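Local coordinates for glycerol-3-phosphate dehydrogenase [NAD(+)] (Dunaliella salina, PDB 6IUY), which joins a haloacid dehalogenase-like phosphatase domain to an NAD-dependent glycerol-3-phosphate dehydrogenase, a pairing that enables direct conversion of dihydroxyacetone phosphate to glycerol, at residues D36-D41 against R124-F129; D30-A35 against N200-G205; A119-R124 against A252-Y257. One frame throughout, in Å; residues are numbered along the deposited sequence.

Contact 1: D36-D41 against R124-F129; sequences DAVCFD and RGVEVF. With MG (magnesium ion), chain F.
The Phe129 ring takes the methyl of Ala37 at its edge, in the ring plane, with CE2 4.0 Å from Ala37 CB. Cys39 SG meets the same ring obliquely, 5.0 Å from the centroid and 55° off the normal, a sulfur-aromatic contact; its torsion turns SG beside the backbone N (chi1 -53°), which also brings it against Phe129 CB. Phe40 receives Phe129 O near its ring plane, at the edge, and Val128 CG1 obliquely. On the opposite face of the sheet from Ala37, Cys39 and Phe129, Val38 CG2 lies 3.7 Å from Val126 CG1.

A parallel ladder underlies this packing. Glu127 N donates to Asp36 O (3.1 Å), Val38 N to Glu127 O (3.0 Å), Phe129 N to Val38 O (3.0 Å), and Phe40 N to Phe129 O (2.6 Å, 172° at the hydrogen).

Just past the ladder, Asp41 OD2 binds magnesium at 2.1 Å, together with the backbone O of Asp43 and OD1 of Asp206, as in the HAD-type DxDx(T/V) motif. Strand 37-40 lies between strands 127-131 and 201-205, with Leu121 of helix 114-123 packing on Val38, Phe40 and Val128 and Ile192 of helix 184-195 on Cys39 and Phe129.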
ATOM      1  N   ASP A  36     -23.069 -20.990 -14.927  1.00 54.91           N
ATOM      2  CA  ASP A  36     -21.732 -20.420 -15.021  1.00 52.08           C
ATOM      3  C   ASP A  36     -21.213 -20.543 -16.440  1.00 53.30           C
ATOM      4  O   ASP A  36     -20.401 -19.736 -16.890  1.00 53.49           O
ATOM      5  CB  ASP A  36     -20.780 -21.116 -14.049  1.00 53.81           C
ATOM      6  CG  ASP A  36     -21.190 -20.941 -12.604  1.00 57.42           C
ATOM      7  OD1 ASP A  36     -21.461 -19.785 -12.196  1.00 58.48           O
ATOM      8  OD2 ASP A  36     -21.251 -21.967 -11.885  1.00 58.29           O
ATOM      9  N   ALA A  37     -21.674 -21.580 -17.138  1.00 50.96           N
ATOM     10  CA  ALA A  37     -21.362 -21.753 -18.549  1.00 49.14           C
ATOM     11  C   ALA A  37     -22.467 -22.535 -19.264  1.00 49.43           C
ATOM     12  O   ALA A  37     -23.010 -23.488 -18.716  1.00 46.64           O
ATOM     13  CB  ALA A  37     -20.031 -22.452 -18.712  1.00 47.10           C
ATOM     14  N   VAL A  38     -22.778 -22.113 -20.488  1.00 48.43           N
ATOM     15  CA  VAL A  38     -23.725 -22.792 -21.371  1.00 52.36           C
ATOM     16  C   VAL A  38     -22.984 -23.328 -22.605  1.00 53.58           C
ATOM     17  O   VAL A  38     -22.341 -22.559 -23.335  1.00 51.74           O
ATOM     18  CB  VAL A  38     -24.857 -21.836 -21.824  1.00 52.29           C
ATOM     19  CG1 VAL A  38     -25.928 -22.585 -22.590  1.00 52.15           C
ATOM     20  CG2 VAL A  38     -25.461 -21.120 -20.626  1.00 47.94           C
ATOM     21  N   CYS A  39     -23.067 -24.638 -22.840  1.00 51.34           N
ATOM     22  CA  CYS A  39     -22.433 -25.240 -24.018  1.00 50.71           C
ATOM     23  C   CYS A  39     -23.445 -25.540 -25.131  1.00 54.20           C
ATOM     24  O   CYS A  39     -24.460 -26.209 -24.903  1.00 50.35           O
ATOM     25  CB  CYS A  39     -21.694 -26.512 -23.621  1.00 45.33           C
ATOM     26  SG  CYS A  39     -20.540 -26.270 -22.258  1.00 54.25           S
ATOM     27  N   PHE A  40     -23.174 -25.044 -26.334  1.00 50.74           N
ATOM     28  CA  PHE A  40     -24.111 -25.232 -27.432  1.00 53.64           C
ATOM     29  C   PHE A  40     -23.572 -26.240 -28.441  1.00 56.39           C
ATOM     30  O   PHE A  40     -22.412 -26.151 -28.865  1.00 52.90           O
ATOM     31  CB  PHE A  40     -24.406 -23.910 -28.147  1.00 52.72           C
ATOM     32  CG  PHE A  40     -25.318 -22.987 -27.387  1.00 54.83           C
ATOM     33  CD1 PHE A  40     -24.855 -22.279 -26.287  1.00 51.93           C
ATOM     34  CD2 PHE A  40     -26.626 -22.792 -27.798  1.00 54.77           C
ATOM     35  CE1 PHE A  40     -25.691 -21.418 -25.591  1.00 55.26           C
ATOM     36  CE2 PHE A  40     -27.470 -21.934 -27.110  1.00 55.82           C
ATOM     37  CZ  PHE A  40     -27.005 -21.244 -26.003  1.00 59.43           C
ATOM     38  N   ASP A  41     -24.420 -27.183 -28.835  1.00 56.72           N
ATOM     39  CA  ASP A  41     -24.119 -28.023 -29.985  1.00 55.90           C
ATOM     40  C   ASP A  41     -24.253 -27.134 -31.200  1.00 57.41           C
ATOM     41  O   ASP A  41     -25.034 -26.191 -31.171  1.00 62.05           O
ATOM     42  CB  ASP A  41     -25.064 -29.223 -30.069  1.00 60.70           C
ATOM     43  CG  ASP A  41     -24.866 -30.044 -31.342  1.00 62.62           C
ATOM     44  OD1 ASP A  41     -23.736 -30.525 -31.600  1.00 62.12           O
ATOM     45  OD2 ASP A  41     -25.849 -30.185 -32.090  1.00 62.85           O
ATOM     46  N   ARG A 124     -23.735 -10.958 -19.335  1.00 57.37           N
ATOM     47  CA  ARG A 124     -23.759 -11.122 -17.880  1.00 56.06           C
ATOM     48  C   ARG A 124     -22.699 -12.116 -17.362  1.00 58.41           C
ATOM     49  O   ARG A 124     -22.858 -12.713 -16.290  1.00 55.07           O
ATOM     50  CB  ARG A 124     -25.149 -11.558 -17.413  1.00 55.71           C
ATOM     51  CG  ARG A 124     -25.500 -12.997 -17.713  1.00 58.53           C
ATOM     52  CD  ARG A 124     -26.943 -13.288 -17.308  1.00 56.34           C
ATOM     53  NE  ARG A 124     -27.878 -12.522 -18.125  1.00 55.18           N
ATOM     54  CZ  ARG A 124     -29.149 -12.326 -17.805  1.00 51.55           C
ATOM     55  NH1 ARG A 124     -29.624 -12.834 -16.681  1.00 55.47           N
ATOM     56  NH2 ARG A 124     -29.942 -11.623 -18.603  1.00 47.30           N
ATOM     57  N   GLY A 125     -21.620 -12.292 -18.120  1.00 56.90           N
ATOM     58  CA  GLY A 125     -20.508 -13.103 -17.652  1.00 53.96           C
ATOM     59  C   GLY A 125     -20.690 -14.612 -17.653  1.00 48.77           C
ATOM     60  O   GLY A 125     -19.867 -15.330 -17.096  1.00 53.48           O
ATOM     61  N   VAL A 126     -21.761 -15.114 -18.258  1.00 51.30           N
ATOM     62  CA  VAL A 126     -21.865 -16.559 -18.467  1.00 51.92           C
ATOM     63  C   VAL A 126     -20.925 -16.937 -19.615  1.00 46.66           C
ATOM     64  O   VAL A 126     -20.997 -16.343 -20.685  1.00 51.83           O
ATOM     65  CB  VAL A 126     -23.308 -16.992 -18.776  1.00 47.61           C
ATOM     66  CG1 VAL A 126     -23.383 -18.492 -19.078  1.00 50.59           C
ATOM     67  CG2 VAL A 126     -24.211 -16.665 -17.605  1.00 52.26           C
ATOM     68  N   GLU A 127     -20.020 -17.888 -19.402  1.00 47.67           N
ATOM     69  CA  GLU A 127     -19.149 -18.303 -20.510  1.00 50.73           C
ATOM     70  C   GLU A 127     -19.860 -19.276 -21.443  1.00 48.97           C
ATOM     71  O   GLU A 127     -20.550 -20.197 -21.002  1.00 51.28           O
ATOM     72  CB  GLU A 127     -17.838 -18.931 -20.011  1.00 52.33           C
ATOM     73  CG  GLU A 127     -16.671 -17.927 -20.006  1.00 61.18           C
ATOM     74  CD  GLU A 127     -15.595 -18.245 -21.029  1.00 58.49           C
ATOM     75  OE1 GLU A 127     -14.777 -19.138 -20.740  1.00 65.90           O
ATOM     76  OE2 GLU A 127     -15.548 -17.603 -22.108  1.00 57.73           O
ATOM     77  N   VAL A 128     -19.673 -19.053 -22.734  1.00 48.70           N
ATOM     78  CA  VAL A 128     -20.342 -19.834 -23.756  1.00 53.95           C
ATOM     79  C   VAL A 128     -19.342 -20.693 -24.521  1.00 52.72           C
ATOM     80  O   VAL A 128     -18.271 -20.219 -24.930  1.00 49.35           O
ATOM     81  CB  VAL A 128     -21.118 -18.918 -24.727  1.00 53.66           C
ATOM     82  CG1 VAL A 128     -21.505 -19.673 -26.003  1.00 48.89           C
ATOM     83  CG2 VAL A 128     -22.348 -18.339 -24.015  1.00 49.35           C
ATOM     84  N   PHE A 129     -19.696 -21.965 -24.682  1.00 52.51           N
ATOM     85  CA  PHE A 129     -18.906 -22.907 -25.462  1.00 52.97           C
ATOM     86  C   PHE A 129     -19.707 -23.515 -26.614  1.00 51.94           C
ATOM     87  O   PHE A 129     -20.917 -23.748 -26.507  1.00 51.98           O
ATOM     88  CB  PHE A 129     -18.389 -24.042 -24.581  1.00 49.29           C
ATOM     89  CG  PHE A 129     -17.446 -23.605 -23.515  1.00 50.54           C
ATOM     90  CD1 PHE A 129     -16.076 -23.679 -23.720  1.00 51.07           C
ATOM     91  CD2 PHE A 129     -17.921 -23.151 -22.293  1.00 47.91           C
ATOM     92  CE1 PHE A 129     -15.198 -23.292 -22.735  1.00 50.95           C
ATOM     93  CE2 PHE A 129     -17.050 -22.760 -21.307  1.00 50.58           C
ATOM     94  CZ  PHE A 129     -15.683 -22.826 -21.527  1.00 50.62           C
TER
HETATM   95 MG    MG F 704     -26.838 -31.542 -33.424  1.00 59.38          MG

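Contact 2: D30-A35 against N200-G205; sequences DLWQQA and NIIMVG
Asn200 reaches from just before strand 201-205 to the end of helix 26-33, where it touches Leu31 and Gln34. Asn200 CB lies 3.8 Å from Gln34 O and also borders Leu31 CD2. CG turns to the side of its own backbone N (chi1 -50°), which carries the carboxamide toward the helix end. There Asn200 OD1 sits 3.7 Å from the methyl CD2 of Leu31, an apolar neighbour; the two side chains cross at about a right angle. Asn200 ND2, on the other branch, donates to Gln34 O at 3.0 Å, with an N-H...O angle of 175°. The acceptor lies in the amide plane of Asn200, whereas the donor stands 46° out of the carbonyl plane, so the bond is straight at the hydrogen but does not follow a lone pair of the oxygen. With an alanine here the carboxamide is gone, and Gln34 O would probably be left without this donor while a gap opened beside Leu31 CD2.

Two residues further on, in the strand, Ile202 supplies the apolar half. Ile202 CD1 meets the backbone of Leu31, 3.5 Å from Leu31 O, and Ile202 CG1 lies 3.8 Å from Ala35 CB. The other branch, Ile202 CG2, comes to the edge of the Trp32 indole, 4.3 Å from Trp32 CE3. The NE1 of that indole donates to Leu250 O, and the ring meets Trp242 edge-to-face.

Gln34 is where the chain leaves helical geometry, so the amide of Asn200 grips a carbonyl of the turn leading into strand 37-40. Helix 26-33 packs on one face of the parallel sheet. Adjacent strands 37-40 and 201-205, with magnesium ligands Asp41 and Asp206 just beyond them, belong to the Rossmann-like core of haloacid dehalogenase-like hydrolases.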
ATOM      1  N   ASP A  30     -33.596 -23.033 -12.048  1.00 58.88           N
ATOM      2  CA  ASP A  30     -32.571 -22.454 -11.197  1.00 65.81           C
ATOM      3  C   ASP A  30     -31.185 -22.604 -11.842  1.00 65.53           C
ATOM      4  O   ASP A  30     -30.414 -21.640 -11.901  1.00 60.74           O
ATOM      5  CB  ASP A  30     -32.600 -23.109  -9.813  1.00 69.89           C
ATOM      6  CG  ASP A  30     -31.887 -22.282  -8.756  1.00 74.53           C
ATOM      7  OD1 ASP A  30     -31.138 -22.877  -7.948  1.00 82.06           O
ATOM      8  OD2 ASP A  30     -32.083 -21.043  -8.723  1.00 70.89           O
ATOM      9  N   LEU A  31     -30.881 -23.809 -12.334  1.00 63.13           N
ATOM     10  CA  LEU A  31     -29.582 -24.083 -12.957  1.00 62.02           C
ATOM     11  C   LEU A  31     -29.346 -23.229 -14.199  1.00 57.36           C
ATOM     12  O   LEU A  31     -28.220 -22.822 -14.475  1.00 58.38           O
ATOM     13  CB  LEU A  31     -29.452 -25.558 -13.325  1.00 57.57           C
ATOM     14  CG  LEU A  31     -29.040 -26.508 -12.211  1.00 59.89           C
ATOM     15  CD1 LEU A  31     -29.029 -27.933 -12.732  1.00 59.84           C
ATOM     16  CD2 LEU A  31     -27.672 -26.128 -11.664  1.00 59.01           C
ATOM     17  N   TRP A  32     -30.416 -22.960 -14.941  1.00 55.62           N
ATOM     18  CA  TRP A  32     -30.349 -22.097 -16.105  1.00 52.54           C
ATOM     19  C   TRP A  32     -30.029 -20.669 -15.702  1.00 56.86           C
ATOM     20  O   TRP A  32     -29.211 -19.995 -16.331  1.00 52.82           O
ATOM     21  CB  TRP A  32     -31.668 -22.128 -16.858  1.00 51.95           C
ATOM     22  CG  TRP A  32     -31.746 -21.154 -17.977  1.00 49.43           C
ATOM     23  CD1 TRP A  32     -32.620 -20.112 -18.096  1.00 50.85           C
ATOM     24  CD2 TRP A  32     -30.929 -21.128 -19.151  1.00 47.92           C
ATOM     25  NE1 TRP A  32     -32.407 -19.446 -19.283  1.00 49.04           N
ATOM     26  CE2 TRP A  32     -31.366 -20.044 -19.943  1.00 49.31           C
ATOM     27  CE3 TRP A  32     -29.865 -21.913 -19.611  1.00 55.02           C
ATOM     28  CZ2 TRP A  32     -30.773 -19.722 -21.169  1.00 52.69           C
ATOM     29  CZ3 TRP A  32     -29.278 -21.592 -20.839  1.00 50.10           C
ATOM     30  CH2 TRP A  32     -29.738 -20.510 -21.600  1.00 48.24           C
ATOM     31  N   GLN A  33     -30.690 -20.210 -14.645  1.00 54.88           N
ATOM     32  CA  GLN A  33     -30.542 -18.838 -14.194  1.00 58.66           C
ATOM     33  C   GLN A  33     -29.211 -18.626 -13.469  1.00 57.33           C
ATOM     34  O   GLN A  33     -28.619 -17.541 -13.526  1.00 55.00           O
ATOM     35  CB  GLN A  33     -31.725 -18.456 -13.292  1.00 52.80           C
ATOM     36  CG  GLN A  33     -32.991 -18.129 -14.079  1.00 55.51           C
ATOM     37  CD  GLN A  33     -34.157 -17.703 -13.194  1.00 55.56           C
ATOM     38  OE1 GLN A  33     -34.116 -17.834 -11.969  1.00 47.23           O
ATOM     39  NE2 GLN A  33     -35.212 -17.204 -13.824  1.00 54.50           N
ATOM     40  N   GLN A  34     -28.748 -19.676 -12.803  1.00 54.86           N
ATOM     41  CA  GLN A  34     -27.537 -19.616 -11.999  1.00 54.45           C
ATOM     42  C   GLN A  34     -26.348 -20.203 -12.767  1.00 53.62           C
ATOM     43  O   GLN A  34     -25.351 -20.596 -12.170  1.00 53.49           O
ATOM     44  CB  GLN A  34     -27.752 -20.374 -10.691  1.00 56.05           C
ATOM     45  CG  GLN A  34     -27.192 -19.694  -9.467  1.00 65.21           C
ATOM     46  CD  GLN A  34     -27.993 -18.479  -9.079  1.00 68.98           C
ATOM     47  OE1 GLN A  34     -29.206 -18.426  -9.301  1.00 66.76           O
ATOM     48  NE2 GLN A  34     -27.321 -17.482  -8.504  1.00 71.50           N
ATOM     49  N   ALA A  35     -26.472 -20.280 -14.090  1.00 46.64           N
ATOM     50  CA  ALA A  35     -25.483 -20.964 -14.915  1.00 52.97           C
ATOM     51  C   ALA A  35     -24.157 -20.229 -14.928  1.00 54.28           C
ATOM     52  O   ALA A  35     -24.121 -19.001 -14.954  1.00 54.22           O
ATOM     53  CB  ALA A  35     -25.994 -21.123 -16.341  1.00 51.23           C
ATOM     54  N   ASN A 200     -21.948 -24.759 -12.264  1.00 56.66           N
ATOM     55  CA  ASN A 200     -23.142 -25.089 -13.028  1.00 57.97           C
ATOM     56  C   ASN A 200     -22.907 -24.926 -14.520  1.00 53.30           C
ATOM     57  O   ASN A 200     -22.796 -23.805 -15.008  1.00 50.32           O
ATOM     58  CB  ASN A 200     -24.316 -24.212 -12.593  1.00 56.53           C
ATOM     59  CG  ASN A 200     -24.504 -24.208 -11.098  1.00 61.64           C
ATOM     60  OD1 ASN A 200     -24.337 -25.238 -10.441  1.00 66.21           O
ATOM     61  ND2 ASN A 200     -24.827 -23.042 -10.542  1.00 60.79           N
ATOM     62  N   ILE A 201     -22.837 -26.050 -15.231  1.00 53.87           N
ATOM     63  CA  ILE A 201     -22.631 -26.047 -16.680  1.00 53.63           C
ATOM     64  C   ILE A 201     -23.822 -26.700 -17.388  1.00 51.01           C
ATOM     65  O   ILE A 201     -24.232 -27.804 -17.041  1.00 53.03           O
ATOM     66  CB  ILE A 201     -21.327 -26.785 -17.075  1.00 49.30           C
ATOM     67  CG1 ILE A 201     -20.145 -26.275 -16.243  1.00 57.20           C
ATOM     68  CG2 ILE A 201     -21.046 -26.607 -18.554  1.00 49.55           C
ATOM     69  CD1 ILE A 201     -18.905 -27.131 -16.348  1.00 55.93           C
ATOM     70  N   ILE A 202     -24.365 -26.005 -18.380  1.00 48.20           N
ATOM     71  CA  ILE A 202     -25.573 -26.421 -19.063  1.00 51.70           C
ATOM     72  C   ILE A 202     -25.190 -26.955 -20.432  1.00 53.74           C
ATOM     73  O   ILE A 202     -24.275 -26.406 -21.062  1.00 51.61           O
ATOM     74  CB  ILE A 202     -26.581 -25.234 -19.237  1.00 54.47           C
ATOM     75  CG1 ILE A 202     -26.774 -24.458 -17.926  1.00 53.41           C
ATOM     76  CG2 ILE A 202     -27.915 -25.703 -19.842  1.00 52.34           C
ATOM     77  CD1 ILE A 202     -27.215 -25.297 -16.739  1.00 48.58           C
ATOM     78  N   MET A 203     -25.863 -28.017 -20.890  1.00 49.59           N
ATOM     79  CA  MET A 203     -25.709 -28.444 -22.280  1.00 50.82           C
ATOM     80  C   MET A 203     -26.983 -28.147 -23.062  1.00 53.93           C
ATOM     81  O   MET A 203     -28.087 -28.504 -22.633  1.00 55.27           O
ATOM     82  CB  MET A 203     -25.357 -29.935 -22.384  1.00 54.18           C
ATOM     83  CG  MET A 203     -25.171 -30.430 -23.840  1.00 51.87           C
ATOM     84  SD  MET A 203     -23.558 -30.016 -24.569  1.00 54.08           S
ATOM     85  CE  MET A 203     -24.029 -29.138 -26.054  1.00 51.21           C
ATOM     86  N   VAL A 204     -26.828 -27.491 -24.210  1.00 51.90           N
ATOM     87  CA  VAL A 204     -27.961 -27.197 -25.082  1.00 56.36           C
ATOM     88  C   VAL A 204     -27.731 -27.822 -26.452  1.00 58.31           C
ATOM     89  O   VAL A 204     -26.743 -27.489 -27.119  1.00 54.38           O
ATOM     90  CB  VAL A 204     -28.183 -25.680 -25.254  1.00 54.99           C
ATOM     91  CG1 VAL A 204     -29.497 -25.420 -25.976  1.00 53.28           C
ATOM     92  CG2 VAL A 204     -28.164 -24.979 -23.904  1.00 49.43           C
ATOM     93  N   GLY A 205     -28.637 -28.716 -26.863  1.00 57.91           N
ATOM     94  CA  GLY A 205     -28.533 -29.397 -28.149  1.00 61.30           C
ATOM     95  C   GLY A 205     -29.724 -30.254 -28.583  1.00 65.23           C
ATOM     96  O   GLY A 205     -30.726 -30.374 -27.871  1.00 61.49           O
TER

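Contact 3: A119-R124 against A252-Y257; sequences AALKAR and AKLKRY
The guanidinium of Arg124 is turned toward two backbone carbonyls: NH2 donates to Gly287 O, and NH1 is placed against Lys255 O, in a pairing whose modelled length is doubtful. The Arg124 NH1 to Lys255 O separation is 2.4 Å, very short for a hydrogen bond, with an angle of 152° at the hydrogen. Lys255 O lies at the edge of the guanidinium, near its plane. Leu254 instead comes over one face, its CD1 3.8 Å above the plane and offset toward the rim, and Leu254 CB lies 3.9 Å from Arg124 NH2. The cation thus has carbonyl oxygens at its rim and aliphatic carbon over one side.

The torsions that bring the side chain there are two: CG sits between the backbone N and the carbonyl carbon (chi1 74°), and the chain bends at chi3 (65°).

Arg124 is the first residue to leave helical geometry after helix 114-123, which ends in a Schellman motif with Gly125 as the C-prime residue. Its partner segment has no regular structure and runs from helix 247-251 into strand 257-262, the strand that leads to what is probably the GxGxxA turn of a Rossmann-type NAD site. The contact thus joins a helix of the phosphatase-like domain to the connection entering the dehydrogenase.

Leu254 divides its branches between two helix residues. Leu254 CD1 lies 3.9 Å from Ala120 CB, while Leu254 CD2 meets Leu121 CD2, also at 3.9 Å; the two leucines cross at about a right angle. Leu254 also packs on Trp32 of helix 26-33. Beyond Leu254, the aliphatic chain of Lys255 leads away from the helix, its CD lying 3.6 Å above one face of the Tyr257 ring.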
ATOM      1  N   ALA A 119     -25.387 -13.529 -27.044  1.00 56.27           N
ATOM      2  CA  ALA A 119     -24.957 -12.179 -26.650  1.00 54.34           C
ATOM      3  C   ALA A 119     -25.384 -11.840 -25.228  1.00 54.25           C
ATOM      4  O   ALA A 119     -24.610 -11.277 -24.453  1.00 53.26           O
ATOM      5  CB  ALA A 119     -25.502 -11.146 -27.609  1.00 55.60           C
ATOM      6  N   ALA A 120     -26.624 -12.185 -24.894  1.00 52.30           N
ATOM      7  CA  ALA A 120     -27.153 -11.957 -23.565  1.00 53.14           C
ATOM      8  C   ALA A 120     -26.338 -12.704 -22.508  1.00 58.21           C
ATOM      9  O   ALA A 120     -25.990 -12.143 -21.459  1.00 57.08           O
ATOM     10  CB  ALA A 120     -28.616 -12.378 -23.502  1.00 53.44           C
ATOM     11  N   LEU A 121     -26.049 -13.976 -22.774  1.00 57.92           N
ATOM     12  CA  LEU A 121     -25.284 -14.785 -21.831  1.00 54.89           C
ATOM     13  C   LEU A 121     -23.907 -14.145 -21.600  1.00 52.22           C
ATOM     14  O   LEU A 121     -23.485 -13.963 -20.460  1.00 54.81           O
ATOM     15  CB  LEU A 121     -25.147 -16.232 -22.328  1.00 50.77           C
ATOM     16  CG  LEU A 121     -26.443 -17.057 -22.383  1.00 53.00           C
ATOM     17  CD1 LEU A 121     -26.271 -18.281 -23.269  1.00 51.75           C
ATOM     18  CD2 LEU A 121     -26.907 -17.478 -20.984  1.00 45.12           C
ATOM     19  N   LYS A 122     -23.219 -13.774 -22.668  1.00 48.68           N
ATOM     20  CA  LYS A 122     -21.880 -13.223 -22.501  1.00 53.90           C
ATOM     21  C   LYS A 122     -21.927 -11.870 -21.746  1.00 62.44           C
ATOM     22  O   LYS A 122     -21.054 -11.572 -20.931  1.00 60.18           O
ATOM     23  CB  LYS A 122     -21.192 -13.097 -23.868  1.00 50.31           C
ATOM     24  CG  LYS A 122     -21.121 -14.455 -24.610  1.00 54.08           C
ATOM     25  CD  LYS A 122     -20.170 -14.476 -25.800  1.00 47.78           C
ATOM     26  CE  LYS A 122     -18.735 -14.676 -25.351  1.00 59.64           C
ATOM     27  NZ  LYS A 122     -17.834 -14.873 -26.517  1.00 57.31           N
ATOM     28  N   ALA A 123     -22.975 -11.086 -21.990  1.00 62.83           N
ATOM     29  CA  ALA A 123     -23.128  -9.770 -21.382  1.00 57.79           C
ATOM     30  C   ALA A 123     -23.248  -9.839 -19.869  1.00 60.12           C
ATOM     31  O   ALA A 123     -22.906  -8.874 -19.185  1.00 66.62           O
ATOM     32  CB  ALA A 123     -24.343  -9.051 -21.967  1.00 60.39           C
ATOM     33  N   ARG A 124     -23.735 -10.958 -19.335  1.00 57.37           N
ATOM     34  CA  ARG A 124     -23.759 -11.122 -17.880  1.00 56.06           C
ATOM     35  C   ARG A 124     -22.699 -12.116 -17.362  1.00 58.41           C
ATOM     36  O   ARG A 124     -22.858 -12.713 -16.290  1.00 55.07           O
ATOM     37  CB  ARG A 124     -25.149 -11.558 -17.413  1.00 55.71           C
ATOM     38  CG  ARG A 124     -25.500 -12.997 -17.713  1.00 58.53           C
ATOM     39  CD  ARG A 124     -26.943 -13.288 -17.308  1.00 56.34           C
ATOM     40  NE  ARG A 124     -27.878 -12.522 -18.125  1.00 55.18           N
ATOM     41  CZ  ARG A 124     -29.149 -12.326 -17.805  1.00 51.55           C
ATOM     42  NH1 ARG A 124     -29.624 -12.834 -16.681  1.00 55.47           N
ATOM     43  NH2 ARG A 124     -29.942 -11.623 -18.603  1.00 47.30           N
ATOM     44  N   ALA A 252     -36.271 -15.611 -22.103  1.00 61.72           N
ATOM     45  CA  ALA A 252     -37.238 -15.044 -21.174  1.00 57.39           C
ATOM     46  C   ALA A 252     -37.225 -15.723 -19.808  1.00 59.11           C
ATOM     47  O   ALA A 252     -37.989 -15.345 -18.919  1.00 63.68           O
ATOM     48  CB  ALA A 252     -38.636 -15.107 -21.780  1.00 60.17           C
ATOM     49  N   LYS A 253     -36.382 -16.735 -19.635  1.00 56.08           N
ATOM     50  CA  LYS A 253     -36.238 -17.348 -18.319  1.00 54.36           C
ATOM     51  C   LYS A 253     -34.896 -16.954 -17.705  1.00 52.36           C
ATOM     52  O   LYS A 253     -34.590 -17.327 -16.567  1.00 51.58           O
ATOM     53  CB  LYS A 253     -36.385 -18.869 -18.401  1.00 57.98           C
ATOM     54  CG  LYS A 253     -37.794 -19.333 -18.796  1.00 58.20           C
ATOM     55  CD  LYS A 253     -38.848 -18.741 -17.864  1.00 66.93           C
ATOM     56  CE  LYS A 253     -40.269 -19.079 -18.310  1.00 69.49           C
ATOM     57  NZ  LYS A 253     -41.293 -18.247 -17.615  1.00 69.69           N
ATOM     58  N   LEU A 254     -34.108 -16.192 -18.461  1.00 49.19           N
ATOM     59  CA  LEU A 254     -32.892 -15.564 -17.924  1.00 54.85           C
ATOM     60  C   LEU A 254     -33.262 -14.627 -16.781  1.00 56.86           C
ATOM     61  O   LEU A 254     -34.183 -13.809 -16.925  1.00 57.77           O
ATOM     62  CB  LEU A 254     -32.144 -14.776 -19.007  1.00 54.90           C
ATOM     63  CG  LEU A 254     -31.314 -15.529 -20.048  1.00 53.88           C
ATOM     64  CD1 LEU A 254     -30.713 -14.559 -21.045  1.00 51.47           C
ATOM     65  CD2 LEU A 254     -30.221 -16.322 -19.377  1.00 51.11           C
ATOM     66  N   LYS A 255     -32.569 -14.733 -15.647  1.00 55.09           N
ATOM     67  CA  LYS A 255     -32.857 -13.825 -14.537  1.00 54.64           C
ATOM     68  C   LYS A 255     -32.596 -12.367 -14.946  1.00 56.40           C
ATOM     69  O   LYS A 255     -31.607 -12.062 -15.634  1.00 48.80           O
ATOM     70  CB  LYS A 255     -32.031 -14.181 -13.298  1.00 51.85           C
ATOM     71  CG  LYS A 255     -32.683 -13.699 -11.996  1.00 51.76           C
ATOM     72  CD  LYS A 255     -31.816 -13.990 -10.783  1.00 53.37           C
ATOM     73  CE  LYS A 255     -32.532 -13.660  -9.472  1.00 57.43           C
ATOM     74  NZ  LYS A 255     -31.740 -14.067  -8.265  1.00 51.86           N
ATOM     75  N   ARG A 256     -33.512 -11.479 -14.559  1.00 55.48           N
ATOM     76  CA  ARG A 256     -33.327 -10.039 -14.740  1.00 50.64           C
ATOM     77  C   ARG A 256     -33.412  -9.387 -13.372  1.00 52.51           C
ATOM     78  O   ARG A 256     -34.463  -9.407 -12.726  1.00 54.34           O
ATOM     79  CB  ARG A 256     -34.372  -9.438 -15.678  1.00 53.81           C
ATOM     80  CG  ARG A 256     -34.039  -8.026 -16.096  1.00 53.69           C
ATOM     81  CD  ARG A 256     -35.189  -7.340 -16.815  1.00 57.47           C
ATOM     82  NE  ARG A 256     -35.442  -7.909 -18.130  1.00 65.42           N
ATOM     83  CZ  ARG A 256     -36.529  -8.610 -18.444  1.00 70.22           C
ATOM     84  NH1 ARG A 256     -37.477  -8.821 -17.537  1.00 71.03           N
ATOM     85  NH2 ARG A 256     -36.670  -9.094 -19.673  1.00 74.73           N
ATOM     86  N   TYR A 257     -32.300  -8.820 -12.924  1.00 48.47           N
ATOM     87  CA  TYR A 257     -32.192  -8.332 -11.558  1.00 45.57           C
ATOM     88  C   TYR A 257     -32.923  -7.006 -11.384  1.00 43.48           C
ATOM     89  O   TYR A 257     -32.741  -6.100 -12.193  1.00 49.52           O
ATOM     90  CB  TYR A 257     -30.716  -8.192 -11.177  1.00 45.94           C
ATOM     91  CG  TYR A 257     -30.031  -9.516 -10.956  1.00 42.75           C
ATOM     92  CD1 TYR A 257     -29.562 -10.274 -12.026  1.00 51.39           C
ATOM     93  CD2 TYR A 257     -29.862 -10.020  -9.679  1.00 48.07           C
ATOM     94  CE1 TYR A 257     -28.941 -11.508 -11.811  1.00 47.96           C
ATOM     95  CE2 TYR A 257     -29.232 -11.232  -9.458  1.00 46.56           C
ATOM     96  CZ  TYR A 257     -28.782 -11.971 -10.523  1.00 47.75           C
ATOM     97  OH  TYR A 257     -28.172 -13.178 -10.286  1.00 51.61           O
TER

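From the N terminus, the chain passes through helix 26-33 and strand 37-40, which open contacts 2 and 1 in turn. Contact 1 closes first, when strand 127-131 returns beside strand 37-40; contact 2 closes later at strand 201-205, so the loop of contact 1 lies wholly within that of contact 2. Contact 3 starts at helix 114-123, inside both loops, and closes at 252-257, beyond both, so it crosses each of them. Contacts 1 and 2 share the parallel sheet, where Cys39 makes backbone hydrogen bonds with Ile202 and Val204. Arg124 belongs to contacts 1 and 3, and a hydrogen bond from Gln33 NE2 to Lys253 O links contacts 2 and 3, tying sheet and helices to the interdomain connection.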